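Local structure of peptidoglycan N-acetylglucosamine deacetylase (Agathobacter rectalis, 5JMU) at residues Y33-L38 with A67-T72; D58-I63 with N100-A105; Q84-E89 with S120-S125. The protein probably removes the acetyl group from N-acetylglucosamine units of peptidoglycan with a bound zinc ion, this chain being the catalytic domain of a longer membrane protein. All blocks are in the same frame, centred on the assembly; numbering follows the deposited sequence. Where two conformers were deposited one is given.

Contact 1. Residues Y33-L38 with A67-T72; sequences YTQGLL and AKRGHT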
loop_
_atom_site.group_PDB
_atom_site.type_symbol
_atom_site.label_atom_id
_atom_site.label_comp_id
_atom_site.label_asym_id
_atom_site.label_seq_id
_atom_site.Cartn_x
_atom_site.Cartn_y
_atom_site.Cartn_z
ATOM N N TYR A 33 -9.551 10.850 -7.478
ATOM C CA TYR A 33 -8.901 11.750 -6.535
ATOM C C TYR A 33 -7.387 11.649 -6.537
ATOM O O TYR A 33 -6.714 12.418 -5.829
ATOM C CB TYR A 33 -9.425 11.500 -5.094
ATOM C CG TYR A 33 -10.955 11.507 -5.074
ATOM C CD1 TYR A 33 -11.654 12.652 -5.383
ATOM C CD2 TYR A 33 -11.685 10.341 -4.798
ATOM C CE1 TYR A 33 -13.032 12.662 -5.409
ATOM C CE2 TYR A 33 -13.050 10.341 -4.817
ATOM C CZ TYR A 33 -13.714 11.493 -5.113
ATOM O OH TYR A 33 -15.086 11.509 -5.141
ATOM N N THR A 34 -6.843 10.691 -7.286
ATOM C CA THR A 34 -5.414 10.439 -7.272
ATOM C C THR A 34 -4.587 11.606 -7.803
ATOM O O THR A 34 -3.556 11.917 -7.208
ATOM C CB THR A 34 -5.110 9.138 -8.055
ATOM O OG1 THR A 34 -5.854 8.080 -7.412
ATOM C CG2 THR A 34 -3.570 8.811 -8.044
ATOM N N GLN A 35 -5.007 12.233 -8.904
ATOM C CA GLN A 35 -4.253 13.359 -9.427
ATOM C C GLN A 35 -4.084 14.459 -8.348
ATOM O O GLN A 35 -2.997 14.992 -8.150
ATOM C CB GLN A 35 -4.939 13.937 -10.671
ATOM C CG GLN A 35 -4.274 15.186 -11.222
ATOM C CD GLN A 35 -2.882 14.931 -11.709
ATOM O OE1 GLN A 35 -1.903 15.416 -11.125
ATOM N NE2 GLN A 35 -2.769 14.169 -12.782
ATOM N N GLY A 36 -5.171 14.788 -7.661
ATOM C CA GLY A 36 -5.138 15.817 -6.640
ATOM C C GLY A 36 -4.175 15.447 -5.509
ATOM O O GLY A 36 -3.473 16.300 -4.974
ATOM N N LEU A 37 -4.159 14.160 -5.142
ATOM C CA LEU A 37 -3.233 13.640 -4.136
ATOM C C LEU A 37 -1.790 13.817 -4.633
ATOM O O LEU A 37 -0.913 14.253 -3.880
ATOM C CB LEU A 37 -3.538 12.158 -3.856
ATOM C CG LEU A 37 -2.506 11.452 -2.957
ATOM C CD1 LEU A 37 -2.294 12.184 -1.593
ATOM C CD2 LEU A 37 -2.955 10.007 -2.717
ATOM N N LEU A 38 -1.530 13.475 -5.894
ATOM C CA LEU A 38 -0.166 13.659 -6.431
ATOM C C LEU A 38 0.292 15.127 -6.356
ATOM O O LEU A 38 1.470 15.420 -6.126
ATOM C CB LEU A 38 -0.085 13.158 -7.874
ATOM C CG LEU A 38 -0.267 11.656 -7.985
ATOM C CD1 LEU A 38 -0.169 11.314 -9.493
ATOM C CD2 LEU A 38 0.817 10.933 -7.179
ATOM N N ALA A 67 4.646 6.785 -11.014
ATOM C CA ALA A 67 6.044 6.403 -11.169
ATOM C C ALA A 67 6.868 7.594 -11.666
ATOM O O ALA A 67 7.991 7.816 -11.177
ATOM C CB ALA A 67 6.183 5.197 -12.120
ATOM N N LYS A 68 6.334 8.350 -12.635
ATOM C CA LYS A 68 7.082 9.468 -13.193
ATOM C C LYS A 68 7.447 10.467 -12.124
ATOM O O LYS A 68 8.550 11.079 -12.196
ATOM C CB LYS A 68 6.270 10.165 -14.315
ATOM C CG LYS A 68 6.875 11.420 -14.904
ATOM C CD LYS A 68 5.958 11.988 -15.992
ATOM C CE LYS A 68 6.614 13.174 -16.698
ATOM N NZ LYS A 68 5.651 13.865 -17.629
ATOM N N ARG A 69 6.548 10.642 -11.149
ATOM C CA ARG A 69 6.747 11.635 -10.096
ATOM C C ARG A 69 7.572 11.100 -8.927
ATOM O O ARG A 69 7.804 11.816 -7.959
ATOM C CB ARG A 69 5.399 12.173 -9.605
ATOM C CG ARG A 69 4.690 12.971 -10.690
ATOM C CD ARG A 69 3.478 13.681 -10.138
ATOM N NE ARG A 69 2.597 14.210 -11.195
ATOM C CZ ARG A 69 1.690 15.158 -11.011
ATOM N NH1 ARG A 69 1.562 15.771 -9.825
ATOM N NH2 ARG A 69 0.928 15.504 -12.026
ATOM N N GLY A 70 8.053 9.868 -9.037
ATOM C CA GLY A 70 9.009 9.374 -8.072
ATOM C C GLY A 70 8.422 8.498 -6.965
ATOM O O GLY A 70 9.140 8.096 -6.036
ATOM N N HIS A 71 7.134 8.208 -7.057
ATOM C CA HIS A 71 6.500 7.332 -6.049
ATOM C C HIS A 71 6.755 5.871 -6.348
ATOM O O HIS A 71 7.123 5.519 -7.461
ATOM C CB HIS A 71 4.994 7.582 -6.010
ATOM C CG HIS A 71 4.684 9.012 -5.781
ATOM N ND1 HIS A 71 4.981 9.632 -4.586
ATOM C CD2 HIS A 71 4.204 9.971 -6.606
ATOM C CE1 HIS A 71 4.701 10.918 -4.683
ATOM N NE2 HIS A 71 4.206 11.146 -5.894
ATOM N N THR A 72 6.605 5.028 -5.323
ATOM C CA THR A 72 6.683 3.592 -5.532
ATOM C C THR A 72 5.334 3.069 -6.008
ATOM O O THR A 72 4.304 3.353 -5.403
ATOM C CB THR A 72 7.095 2.893 -4.232
ATOM O OG1 THR A 72 8.454 3.318 -3.935
ATOM C CG2 THR A 72 6.984 1.353 -4.385
HETATM O O HOH W 1 3.410 13.718 -6.798
#
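L38 makes most of the apolar contact here, touching R69 with its root and H71 with one branch. Its CB lies over one face of the R69 guanidinium, 3.7 Å from NH1. Its CG stands beside the backbone N (chi1 -67°), and one methyl reaches the imidazole of H71 obliquely: L38 CD2 lies 3.6 Å from H71 CD2 and as near to H71 NE2. One face of the H71 ring is approached by R69 O, 4.1 Å above the plane and offset toward the rim.

These residues join the start of helix 34-43 to the end of helix 61-68 and the turn leading into strand 72-77, two successive beta-alpha units of the parallel sheet in this NodB-type polysaccharide deacetylase domain. The turn is a Schellman motif: G70 has a positive phi (99°) and two bonds run back into the last helical turn, one of them G70 N to A67 O at 3.0 Å.

The polar links are mostly indirect or lie outside the segments. Water 1 donates to L38 O at 2.7 Å and lies in the imidazole plane at the edge, 2.8 Å from H71 NE2; H71 ND1 is engaged by A48 N, so both ring nitrogens have partners. The extended chain of R69 carries its guanidinium to salt bridges with E65, D39 and D42, which probably fix its position and offset its charge.

Contact 2. Residues D58-I63 with N100-A105; sequences DYQNMI and NSIIKA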
loop_
_atom_site.group_PDB
_atom_site.type_symbol
_atom_site.label_atom_id
_atom_site.label_comp_id
_atom_site.label_asym_id
_atom_site.label_seq_id
_atom_site.Cartn_x
_atom_site.Cartn_y
_atom_site.Cartn_z
ATOM N N ASP A 58 -10.548 3.935 -16.023
ATOM C CA ASP A 58 -10.573 5.289 -16.596
ATOM C C ASP A 58 -9.445 6.164 -16.026
ATOM O O ASP A 58 -9.248 7.293 -16.485
ATOM C CB ASP A 58 -11.908 6.012 -16.343
ATOM C CG ASP A 58 -13.055 5.458 -17.155
ATOM O OD1 ASP A 58 -12.825 4.730 -18.146
ATOM O OD2 ASP A 58 -14.208 5.785 -16.796
ATOM N N TYR A 59 -8.732 5.662 -15.018
ATOM C CA TYR A 59 -7.622 6.418 -14.397
ATOM C C TYR A 59 -6.321 5.643 -14.482
ATOM O O TYR A 59 -5.352 5.924 -13.749
ATOM C CB TYR A 59 -7.981 6.761 -12.927
ATOM C CG TYR A 59 -9.122 7.721 -12.935
ATOM C CD1 TYR A 59 -8.901 9.070 -13.126
ATOM C CD2 TYR A 59 -10.429 7.276 -12.823
ATOM C CE1 TYR A 59 -9.952 9.956 -13.178
ATOM C CE2 TYR A 59 -11.479 8.161 -12.872
ATOM C CZ TYR A 59 -11.235 9.491 -13.039
ATOM O OH TYR A 59 -12.277 10.383 -13.122
ATOM N N GLN A 60 -6.257 4.665 -15.382
ATOM C CA GLN A 60 -5.084 3.777 -15.416
ATOM C C GLN A 60 -3.756 4.518 -15.709
ATOM O O GLN A 60 -2.688 4.123 -15.201
ATOM C CB GLN A 60 -5.309 2.669 -16.430
ATOM C CG GLN A 60 -4.486 1.429 -16.186
ATOM C CD GLN A 60 -4.590 0.452 -17.348
ATOM O OE1 GLN A 60 -3.894 0.600 -18.344
ATOM N NE2 GLN A 60 -5.485 -0.527 -17.239
ATOM N N ASN A 61 -3.830 5.596 -16.498
ATOM C CA ASN A 61 -2.629 6.378 -16.779
ATOM C C ASN A 61 -2.046 7.059 -15.552
ATOM O O ASN A 61 -0.887 7.489 -15.585
ATOM C CB ASN A 61 -2.930 7.425 -17.834
ATOM C CG ASN A 61 -3.993 8.402 -17.364
ATOM O OD1 ASN A 61 -5.044 7.983 -16.857
ATOM N ND2 ASN A 61 -3.728 9.723 -17.507
HETATM N N MSE A 62 -2.814 7.130 -14.449
HETATM C CA MSE A 62 -2.222 7.662 -13.209
HETATM C C MSE A 62 -1.129 6.787 -12.654
HETATM O O MSE A 62 -0.289 7.269 -11.887
HETATM C CB MSE A 62 -3.271 7.877 -12.131
HETATM C CG MSE A 62 -4.229 9.015 -12.395
HETATM SE SE MSE A 62 -3.344 10.762 -12.569
HETATM C CE MSE A 62 -3.051 10.790 -14.426
ATOM N N ILE A 63 -1.109 5.511 -13.043
ATOM C CA ILE A 63 -0.020 4.634 -12.604
ATOM C C ILE A 63 1.300 5.130 -13.230
ATOM O O ILE A 63 2.337 5.194 -12.556
ATOM C CB ILE A 63 -0.295 3.195 -12.996
ATOM C CG1 ILE A 63 -1.498 2.700 -12.210
ATOM C CG2 ILE A 63 0.963 2.288 -12.807
ATOM C CD1 ILE A 63 -2.025 1.313 -12.705
ATOM N N ASN A 100 0.639 -6.714 -12.508
ATOM C CA ASN A 100 2.021 -6.413 -12.811
ATOM C C ASN A 100 2.192 -6.015 -14.270
ATOM O O ASN A 100 2.979 -5.130 -14.577
ATOM C CB ASN A 100 2.922 -7.620 -12.521
ATOM C CG ASN A 100 4.343 -7.275 -12.712
ATOM O OD1 ASN A 100 4.908 -6.570 -11.892
ATOM N ND2 ASN A 100 4.944 -7.750 -13.815
ATOM N N SER A 101 1.478 -6.688 -15.157
ATOM C CA SER A 101 1.578 -6.393 -16.585
ATOM C C SER A 101 1.112 -4.968 -16.879
ATOM O O SER A 101 1.735 -4.271 -17.704
ATOM C CB SER A 101 0.783 -7.388 -17.394
ATOM O OG SER A 101 1.576 -8.559 -17.435
ATOM N N ILE A 102 0.040 -4.539 -16.215
ATOM C CA ILE A 102 -0.410 -3.156 -16.419
ATOM C C ILE A 102 0.643 -2.183 -15.891
ATOM O O ILE A 102 0.915 -1.134 -16.525
ATOM C CB ILE A 102 -1.789 -2.911 -15.759
ATOM C CG1 ILE A 102 -2.863 -3.623 -16.594
ATOM C CG2 ILE A 102 -2.074 -1.428 -15.678
ATOM C CD1 ILE A 102 -4.177 -3.845 -15.772
ATOM N N ILE A 103 1.236 -2.521 -14.747
ATOM C CA ILE A 103 2.278 -1.639 -14.207
ATOM C C ILE A 103 3.474 -1.569 -15.164
ATOM O O ILE A 103 4.011 -0.495 -15.424
ATOM C CB ILE A 103 2.727 -2.120 -12.821
ATOM C CG1 ILE A 103 1.577 -1.923 -11.855
ATOM C CG2 ILE A 103 3.977 -1.403 -12.329
ATOM C CD1 ILE A 103 1.766 -2.708 -10.487
ATOM N N LYS A 104 3.848 -2.682 -15.762
ATOM C CA LYS A 104 4.934 -2.692 -16.737
ATOM C C LYS A 104 4.605 -1.847 -17.963
ATOM O O LYS A 104 5.439 -1.054 -18.448
ATOM C CB LYS A 104 5.225 -4.140 -17.155
ATOM C CG LYS A 104 6.140 -4.246 -18.340
ATOM C CD LYS A 104 7.551 -3.855 -17.964
ATOM C CE LYS A 104 8.498 -4.316 -19.099
ATOM N NZ LYS A 104 9.866 -3.727 -19.067
ATOM N N ALA A 105 3.381 -2.041 -18.494
ATOM C CA ALA A 105 2.878 -1.257 -19.646
ATOM C C ALA A 105 2.978 0.242 -19.359
ATOM O O ALA A 105 3.455 1.042 -20.177
ATOM C CB ALA A 105 1.414 -1.646 -19.939
#
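The side-chain amide of Q60 is gripped at both ends, its NE2 bonding to N54 OD1 and its OE1 accepting from Q106 NE2, and between these bonds it lies against I102. The CG2 methyl of I102 packs 3.6 Å from Q60 CD and 3.8 Å from Q60 CG, while I102 CD1 approaches Q60 NE2 at 3.9 Å. Thus one isoleucine spans the amide from its carbon to its nitrogen, the two side chains running at about a right angle. With CG anti to the backbone N (chi1 -157°) and the chain extended beyond it, Q60 reaches across to helix 89-107.

Deeper in, the contact is wholly apolar. I63 CD1 meets the same I102 CG2 at 4.0 Å, again with the side chains nearly perpendicular, and I63 CG2 comes to 4.4 Å from I103 CG1, a looser touch. The CA atoms of the two segments come closest here, 6.9 Å between I63 CA and I103 CA.

I63 and I103 both also rest on V73 of strand 72-77. The geometry is therefore that of two helices, 61-68 and 89-107, packed together over a strand of the parallel sheet, as expected in the alpha/beta architecture of the NodB homology domain.

Contact 3. Residues Q84-E89 with S120-S125; sequences QIYTSE and SSNTVS. With MG (magnesium ion), chain D.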
loop_
_atom_site.group_PDB
_atom_site.type_symbol
_atom_site.label_atom_id
_atom_site.label_comp_id
_atom_site.label_asym_id
_atom_site.label_seq_id
_atom_site.Cartn_x
_atom_site.Cartn_y
_atom_site.Cartn_z
ATOM N N GLN A 84 -12.605 -14.107 -6.083
ATOM C CA GLN A 84 -11.944 -14.580 -7.288
ATOM C C GLN A 84 -10.492 -14.884 -6.957
ATOM O O GLN A 84 -10.013 -16.001 -7.167
ATOM C CB GLN A 84 -12.026 -13.549 -8.413
ATOM C CG GLN A 84 -13.456 -13.208 -8.831
ATOM C CD GLN A 84 -13.548 -12.472 -10.159
ATOM O OE1 GLN A 84 -12.547 -12.066 -10.749
ATOM N NE2 GLN A 84 -14.771 -12.316 -10.647
ATOM N N ILE A 85 -9.802 -13.903 -6.398
ATOM C CA ILE A 85 -8.370 -14.079 -6.220
ATOM C C ILE A 85 -7.990 -15.064 -5.118
ATOM O O ILE A 85 -6.839 -15.546 -5.093
ATOM C CB ILE A 85 -7.668 -12.705 -5.956
ATOM C CG1 ILE A 85 -8.027 -12.190 -4.536
ATOM C CG2 ILE A 85 -8.085 -11.718 -7.062
ATOM C CD1 ILE A 85 -7.344 -10.849 -4.127
ATOM N N TYR A 86 -8.898 -15.336 -4.178
ATOM C CA TYR A 86 -8.497 -16.205 -3.083
ATOM C C TYR A 86 -9.104 -17.618 -3.201
ATOM O O TYR A 86 -9.125 -18.384 -2.223
ATOM C CB TYR A 86 -8.852 -15.573 -1.725
ATOM C CG TYR A 86 -7.933 -14.416 -1.325
ATOM C CD1 TYR A 86 -6.551 -14.488 -1.514
ATOM C CD2 TYR A 86 -8.466 -13.252 -0.706
ATOM C CE1 TYR A 86 -5.724 -13.441 -1.138
ATOM C CE2 TYR A 86 -7.644 -12.218 -0.309
ATOM C CZ TYR A 86 -6.273 -12.342 -0.501
ATOM O OH TYR A 86 -5.386 -11.363 -0.125
ATOM N N THR A 87 -9.566 -17.984 -4.393
ATOM C CA THR A 87 -10.105 -19.338 -4.558
ATOM C C THR A 87 -8.963 -20.376 -4.753
ATOM O O THR A 87 -9.156 -21.564 -4.502
ATOM C CB THR A 87 -11.054 -19.419 -5.734
ATOM O OG1 THR A 87 -10.403 -18.925 -6.910
ATOM C CG2 THR A 87 -12.291 -18.583 -5.458
ATOM N N SER A 88 -7.784 -19.956 -5.225
ATOM C CA SER A 88 -6.679 -20.897 -5.394
ATOM C C SER A 88 -5.397 -20.075 -5.516
ATOM O O SER A 88 -5.465 -18.904 -5.865
ATOM C CB SER A 88 -6.857 -21.779 -6.632
ATOM O OG SER A 88 -6.777 -21.004 -7.804
ATOM N N GLU A 89 -4.240 -20.688 -5.247
ATOM C CA GLU A 89 -2.962 -20.028 -5.524
ATOM C C GLU A 89 -2.880 -19.579 -6.995
ATOM O O GLU A 89 -2.379 -18.495 -7.286
ATOM C CB GLU A 89 -1.803 -21.005 -5.235
ATOM C CG GLU A 89 -1.635 -21.313 -3.751
ATOM C CD GLU A 89 -0.845 -22.610 -3.488
ATOM O OE1 GLU A 89 0.229 -22.938 -4.190
ATOM O OE2 GLU A 89 -1.329 -23.244 -2.512
ATOM N N SER A 120 -1.968 -9.434 4.782
ATOM C CA SER A 120 -1.589 -10.857 4.831
ATOM C C SER A 120 -2.318 -11.580 5.966
ATOM O O SER A 120 -2.378 -12.824 5.982
ATOM C CB SER A 120 -0.060 -11.004 5.009
ATOM O OG SER A 120 0.369 -10.602 6.308
ATOM N N SER A 121 -2.860 -10.777 6.880
ATOM C CA SER A 121 -3.592 -11.233 8.073
ATOM C C SER A 121 -5.067 -11.521 7.845
ATOM O O SER A 121 -5.779 -11.923 8.805
ATOM C CB SER A 121 -3.454 -10.150 9.158
ATOM O OG SER A 121 -3.832 -8.881 8.587
ATOM N N ASN A 122 -5.546 -11.322 6.619
ATOM C CA ASN A 122 -6.998 -11.423 6.379
ATOM C C ASN A 122 -7.532 -12.813 6.666
ATOM O O ASN A 122 -6.828 -13.795 6.492
ATOM C CB ASN A 122 -7.369 -11.041 4.933
ATOM C CG ASN A 122 -7.073 -12.149 3.932
ATOM O OD1 ASN A 122 -7.831 -13.110 3.825
ATOM N ND2 ASN A 122 -5.983 -12.016 3.195
ATOM N N THR A 123 -8.804 -12.894 7.090
ATOM C CA THR A 123 -9.450 -14.204 7.204
ATOM C C THR A 123 -10.571 -14.387 6.203
ATOM O O THR A 123 -11.113 -15.498 6.100
ATOM C CB THR A 123 -10.025 -14.461 8.600
ATOM O OG1 THR A 123 -10.968 -13.446 8.941
ATOM C CG2 THR A 123 -8.906 -14.510 9.599
ATOM N N VAL A 124 -10.916 -13.333 5.444
ATOM C CA VAL A 124 -11.946 -13.529 4.427
ATOM C C VAL A 124 -11.538 -14.640 3.425
ATOM O O VAL A 124 -12.390 -15.372 2.919
ATOM C CB VAL A 124 -12.280 -12.222 3.657
ATOM C CG1 VAL A 124 -11.092 -11.631 2.922
ATOM C CG2 VAL A 124 -13.557 -12.420 2.766
ATOM N N SER A 125 -10.225 -14.760 3.178
ATOM C CA SER A 125 -9.759 -15.797 2.276
ATOM C C SER A 125 -10.127 -17.192 2.799
ATOM O O SER A 125 -10.190 -18.105 1.969
ATOM C CB SER A 125 -8.247 -15.700 2.069
ATOM O OG SER A 125 -7.586 -15.770 3.333
HETATM MG MG MG D . 1.809 -24.426 -3.627
HETATM O O HOH W 2 0.307 -25.229 -2.382
HETATM O O HOH W 3 2.331 -23.155 -2.041
HETATM O O HOH W 4 3.187 -23.390 -4.786
#
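The Y86 ring is covered on both faces. S125 CB lies 3.6 Å above one, offset toward the rim, and I85 CG1 lies 3.8 Å above the opposite face, over its centre. The serine methylene makes a CH-pi contact, 4.0 Å from CB to the ring centroid and 26° off the normal. At the far end of the ring the N122 amide approaches obliquely, its plane turned 27° from that of the ring, with ND2 3.4 Å from Y86 OH. Both groups have hydrogen-bond partners outside the segments: Y86 OH with P117 O and N122 ND2 with G119 O.

N122 and S125 are tied together within their own segment. N122 OD1 accepts from S125 N almost straight along the C=O axis (C=O...N angle 161°) and from S125 OG at 2.7 Å, the hydroxyl tilted from the carbonyl plane. Two donors from one residue thus hold the amide oxygen. S125 OG lies between its backbone N and carbonyl carbon, where it can reach that oxygen while CB faces the ring.

On the segment of Y86, T87 OG1 bonds back to Q84 O as helix 82-85 ends, and S88 OG caps A91 N at the start of helix 89-107. E89 then binds the magnesium ion through OE1 at 2.2 Å, and a water on the metal donates to E89 OE2, so both carboxylate oxygens are engaged.

The backbone N bond of S125 closes an Asx motif at N122. This motif shapes the loop, and S125 CB and N122 then pack against the Y86 ring on the turn after helix 82-85, a buried contact in the neighbourhood of the zinc site of D28, H76 and H80, with the Y86 side chain about 9 Å from the ion.

Overall arrangement
Contacts 1 and 2 adjoin, their centres 12 Å apart, because both use helix 61-68: contact 2 takes its beginning and contact 1 its end. They touch where T34 CG2 meets the CB of selenomethionine M62 at 4.2 Å. Contact 3 is separate, its centre 28 Å from that of contact 1, on the opposite side of the chain's centre, and 23 Å from that of contact 2. Helix 89-107 nevertheless links contacts 2 and 3, since E89 stands at its start and I102 and I103 lie near its end. The side chain of the zinc ligand H76 is about 8 Å from that of I103 and about 7 Å from that of Y86, whereas contact 1 lies away from the metal sites.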